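Local coordinates for protein aminopeptidase N (Francisella tularensis subsp. tularensis, PDB 5DLL) that probably trims N-terminal amino acids from intracellular peptides as a zinc-dependent aminopeptidase of the M1 family, at residues K352-D355 with D356-I360; I359-S362 with A363-E367. All blocks are in the same frame, centred on the assembly; numbering follows the deposited sequence.

Interaction 1 of 2, residues K352-D355 with D356-I360; sequences KRID and DVRII
K352 and D356, one helical turn apart, form a salt bridge in which NZ of K352 lies 3.1 Å from OD1 of D356, on the syn side of that oxygen. The lysine chain bends at chi2 (51°), which brings CD and CE across the carboxylate, CE 3.4 Å from OD1 of D356. The other oxygen, OD2, takes a water that also receives NH1 of R353, so a solvent molecule links two side chains whose planes stand 65° apart. The looser side is that of D355 and I359: I359 is exposed and only skims O of D355, with CG1 at 3.8 Å. Packing is closer where CG2 of V357 sits over the centre of the R353 guanidinium, 3.9 Å above its plane, while NH1 of R353 forms a salt bridge with E398 and NH2 a hydrogen bond with O of D539. Elsewhere on the helix, I354 and R358 lie side by side, CG2 of I354 4.1 Å from CG of R358, a lighter touch. Backbone bonds run beneath, the straightest from N of R358 to O of I354 (2.9 Å, 164°). The pattern is the i to i+4 pairing of a regular alpha-helix, with an ion pair between K352 and D356 and a valine methyl packed on an arginine between R353 and V357.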
# COMPACT_ATOMS: atom_id res chain seq x y z
N LYS A 352 -8.73 -9.60 3.43
CA LYS A 352 -7.54 -8.77 3.50
C LYS A 352 -6.32 -9.57 3.06
O LYS A 352 -5.46 -9.06 2.35
CB LYS A 352 -7.31 -8.24 4.92
CG LYS A 352 -6.05 -7.40 5.08
CD LYS A 352 -5.94 -6.30 4.04
CE LYS A 352 -4.81 -5.33 4.34
NZ LYS A 352 -4.50 -4.45 3.18
N ARG A 353 -6.26 -10.83 3.49
CA ARG A 353 -5.14 -11.70 3.18
C ARG A 353 -5.11 -12.11 1.70
O ARG A 353 -4.03 -12.26 1.13
CB ARG A 353 -5.17 -12.95 4.07
CG ARG A 353 -3.94 -13.83 3.97
CD ARG A 353 -2.64 -13.04 4.11
NE ARG A 353 -1.46 -13.88 3.89
CZ ARG A 353 -0.27 -13.42 3.52
NH1 ARG A 353 -0.07 -12.12 3.31
NH2 ARG A 353 0.74 -14.28 3.36
N ILE A 354 -6.28 -12.28 1.09
CA ILE A 354 -6.34 -12.51 -0.36
C ILE A 354 -5.83 -11.27 -1.12
O ILE A 354 -4.99 -11.40 -2.01
CB ILE A 354 -7.77 -12.90 -0.83
CG1 ILE A 354 -8.11 -14.32 -0.35
CG2 ILE A 354 -7.89 -12.84 -2.35
CD1 ILE A 354 -9.58 -14.64 -0.37
N ASP A 355 -6.33 -10.10 -0.74
CA ASP A 355 -5.91 -8.83 -1.37
C ASP A 355 -4.40 -8.59 -1.31
O ASP A 355 -3.82 -8.09 -2.27
CB ASP A 355 -6.63 -7.64 -0.73
CG ASP A 355 -8.13 -7.64 -0.99
OD1 ASP A 355 -8.60 -8.39 -1.88
OD2 ASP A 355 -8.85 -6.88 -0.31
N ASP A 356 -3.78 -8.95 -0.18
CA ASP A 356 -2.33 -8.77 -0.01
C ASP A 356 -1.53 -9.77 -0.84
O ASP A 356 -0.46 -9.44 -1.35
CB ASP A 356 -1.93 -8.88 1.47
CG ASP A 356 -2.55 -7.78 2.34
OD1 ASP A 356 -2.93 -6.71 1.81
OD2 ASP A 356 -2.65 -8.00 3.57
N VAL A 357 -2.05 -10.99 -0.96
CA VAL A 357 -1.41 -12.02 -1.79
C VAL A 357 -1.53 -11.70 -3.28
O VAL A 357 -0.57 -11.91 -4.03
CB VAL A 357 -1.99 -13.42 -1.50
CG1 VAL A 357 -1.41 -14.45 -2.47
CG2 VAL A 357 -1.71 -13.83 -0.06
N ARG A 358 -2.70 -11.22 -3.71
CA ARG A 358 -2.90 -10.83 -5.11
C ARG A 358 -1.83 -9.84 -5.57
O ARG A 358 -1.40 -9.88 -6.72
CB ARG A 358 -4.30 -10.23 -5.32
CG ARG A 358 -5.46 -11.22 -5.23
CD ARG A 358 -5.12 -12.56 -5.86
NE ARG A 358 -4.52 -12.41 -7.18
CZ ARG A 358 -4.06 -13.42 -7.92
NH1 ARG A 358 -4.13 -14.67 -7.46
NH2 ARG A 358 -3.53 -13.18 -9.11
N ILE A 359 -1.40 -8.95 -4.67
CA ILE A 359 -0.31 -7.99 -4.95
C ILE A 359 1.03 -8.70 -5.14
O ILE A 359 1.78 -8.36 -6.05
CB ILE A 359 -0.19 -6.92 -3.84
CG1 ILE A 359 -1.27 -5.85 -4.03
CG2 ILE A 359 1.19 -6.27 -3.82
CD1 ILE A 359 -1.37 -4.86 -2.88
N ILE A 360 1.32 -9.67 -4.28
CA ILE A 360 2.58 -10.42 -4.38
C ILE A 360 2.64 -11.26 -5.65
O ILE A 360 3.67 -11.31 -6.32
CB ILE A 360 2.80 -11.33 -3.15
CG1 ILE A 360 2.90 -10.50 -1.87
CG2 ILE A 360 4.06 -12.18 -3.33
CD1 ILE A 360 3.98 -9.43 -1.90
O HOH W 1 -2.07 -10.07 4.94

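Interaction 2 of 2, residues I359-S362 with A363-E367; sequences IIRS and AQFAE
F365 has CG beside its own backbone N (chi1 -82°), which lays the ring back along the preceding turn, while I360, with chi1 -62°, sends CG2 anti to its backbone N and out to meet it. CG2 of I360 therefore touches CE1 of F365 at 3.5 Å, the two side chains running at a slant to each other. One ring face also receives the CA of R361 in a CH-pi contact, 4.2 Å from the centroid and displaced toward the rim. On the other branch of I360, CD1 lies alongside Q364, 3.9 Å from its CB. A widened turn brings residues five apart, I360 and F365, into contact. N of F365 binds O of I360 at 2.9 Å, and N of Q364 binds O of I359 at 3.2 Å, nearly straight at 168°; the latter carbonyl also accepts a weak bond from N of A363. Such i+5 bonds mark a pi-type turn, a bulge in an otherwise alpha-helical rod, and N of A366 to O of S362 (3.2 Å) restores the i+4 pattern. NE2 of Q364 is hydrogen-bonded to D368 and to T391 of helix 390-423. That helix backs I360 through N394 and E398 and Q364 through K395; F365 rests on T457 of a loop, and R361 reaches out to a salt bridge with D570 of helix 565-581.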
# COMPACT_ATOMS: atom_id res chain seq x y z
N ILE A 359 -1.40 -8.95 -4.67
CA ILE A 359 -0.31 -7.99 -4.95
C ILE A 359 1.03 -8.70 -5.14
O ILE A 359 1.78 -8.36 -6.05
CB ILE A 359 -0.19 -6.92 -3.84
CG1 ILE A 359 -1.27 -5.85 -4.03
CG2 ILE A 359 1.19 -6.27 -3.82
CD1 ILE A 359 -1.37 -4.86 -2.88
N ILE A 360 1.32 -9.67 -4.28
CA ILE A 360 2.58 -10.42 -4.38
C ILE A 360 2.64 -11.26 -5.65
O ILE A 360 3.67 -11.31 -6.32
CB ILE A 360 2.80 -11.33 -3.15
CG1 ILE A 360 2.90 -10.50 -1.87
CG2 ILE A 360 4.06 -12.18 -3.33
CD1 ILE A 360 3.98 -9.43 -1.90
N ARG A 361 1.54 -11.92 -6.00
CA ARG A 361 1.49 -12.73 -7.22
C ARG A 361 1.44 -11.89 -8.49
O ARG A 361 1.97 -12.30 -9.52
CB ARG A 361 0.30 -13.67 -7.18
CG ARG A 361 0.46 -14.78 -6.16
CD ARG A 361 -0.80 -15.61 -6.07
NE ARG A 361 -0.61 -16.79 -5.24
CZ ARG A 361 -1.59 -17.59 -4.84
NH1 ARG A 361 -2.85 -17.34 -5.18
NH2 ARG A 361 -1.31 -18.64 -4.08
N SER A 362 0.79 -10.73 -8.42
CA SER A 362 0.74 -9.81 -9.55
C SER A 362 2.03 -8.99 -9.66
O SER A 362 2.91 -9.33 -10.44
CB SER A 362 -0.48 -8.89 -9.45
OG SER A 362 -0.58 -8.04 -10.57
N ALA A 363 2.16 -7.95 -8.85
CA ALA A 363 3.20 -6.93 -9.03
C ALA A 363 4.58 -7.38 -8.56
O ALA A 363 5.57 -7.17 -9.26
CB ALA A 363 2.81 -5.65 -8.31
N GLN A 364 4.65 -7.98 -7.37
CA GLN A 364 5.94 -8.31 -6.76
C GLN A 364 6.65 -9.40 -7.55
O GLN A 364 7.83 -9.26 -7.88
CB GLN A 364 5.75 -8.75 -5.30
CG GLN A 364 6.99 -8.60 -4.43
CD GLN A 364 8.04 -9.66 -4.71
OE1 GLN A 364 7.74 -10.84 -4.83
NE2 GLN A 364 9.29 -9.22 -4.81
N PHE A 365 5.93 -10.48 -7.85
CA PHE A 365 6.45 -11.54 -8.71
C PHE A 365 6.86 -10.98 -10.07
O PHE A 365 7.90 -11.37 -10.61
CB PHE A 365 5.40 -12.65 -8.90
CG PHE A 365 5.34 -13.65 -7.76
CD1 PHE A 365 5.87 -13.37 -6.50
CD2 PHE A 365 4.71 -14.88 -7.96
CE1 PHE A 365 5.80 -14.30 -5.48
CE2 PHE A 365 4.64 -15.81 -6.93
CZ PHE A 365 5.18 -15.52 -5.70
N ALA A 366 6.06 -10.06 -10.61
CA ALA A 366 6.36 -9.41 -11.89
C ALA A 366 7.63 -8.56 -11.83
O ALA A 366 8.38 -8.49 -12.81
CB ALA A 366 5.18 -8.57 -12.36
N GLU A 367 7.85 -7.91 -10.69
CA GLU A 367 9.06 -7.12 -10.46
C GLU A 367 10.31 -8.00 -10.32
O GLU A 367 11.38 -7.65 -10.82
CB GLU A 367 8.90 -6.25 -9.21
CG GLU A 367 10.03 -5.27 -8.97
CD GLU A 367 9.69 -4.22 -7.93
OE1 GLU A 367 9.31 -4.60 -6.79
OE2 GLU A 367 9.80 -3.02 -8.24

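In the fold
Interactions 1 and 2 are successive sections of helix 349-369, sharing I359 and I360, with centres 10 Å apart. The regular i+4 geometry of the first gives way to the widened turn of the second. E398 of helix 390-423 connects them, pairing with R353 in interaction 1 and touching I360 in interaction 2. Neither includes a ligand of the zinc, which is bound by H309, H313 and E332. Interaction 1 lies nearer: the side chain of K352 is about 9 Å from that of H309 and about 13 Å from the metal, and both K352 and D356 touch helix 328-346, which carries E332. In interaction 2 the side chain of I359 is about 12 Å from that of H309.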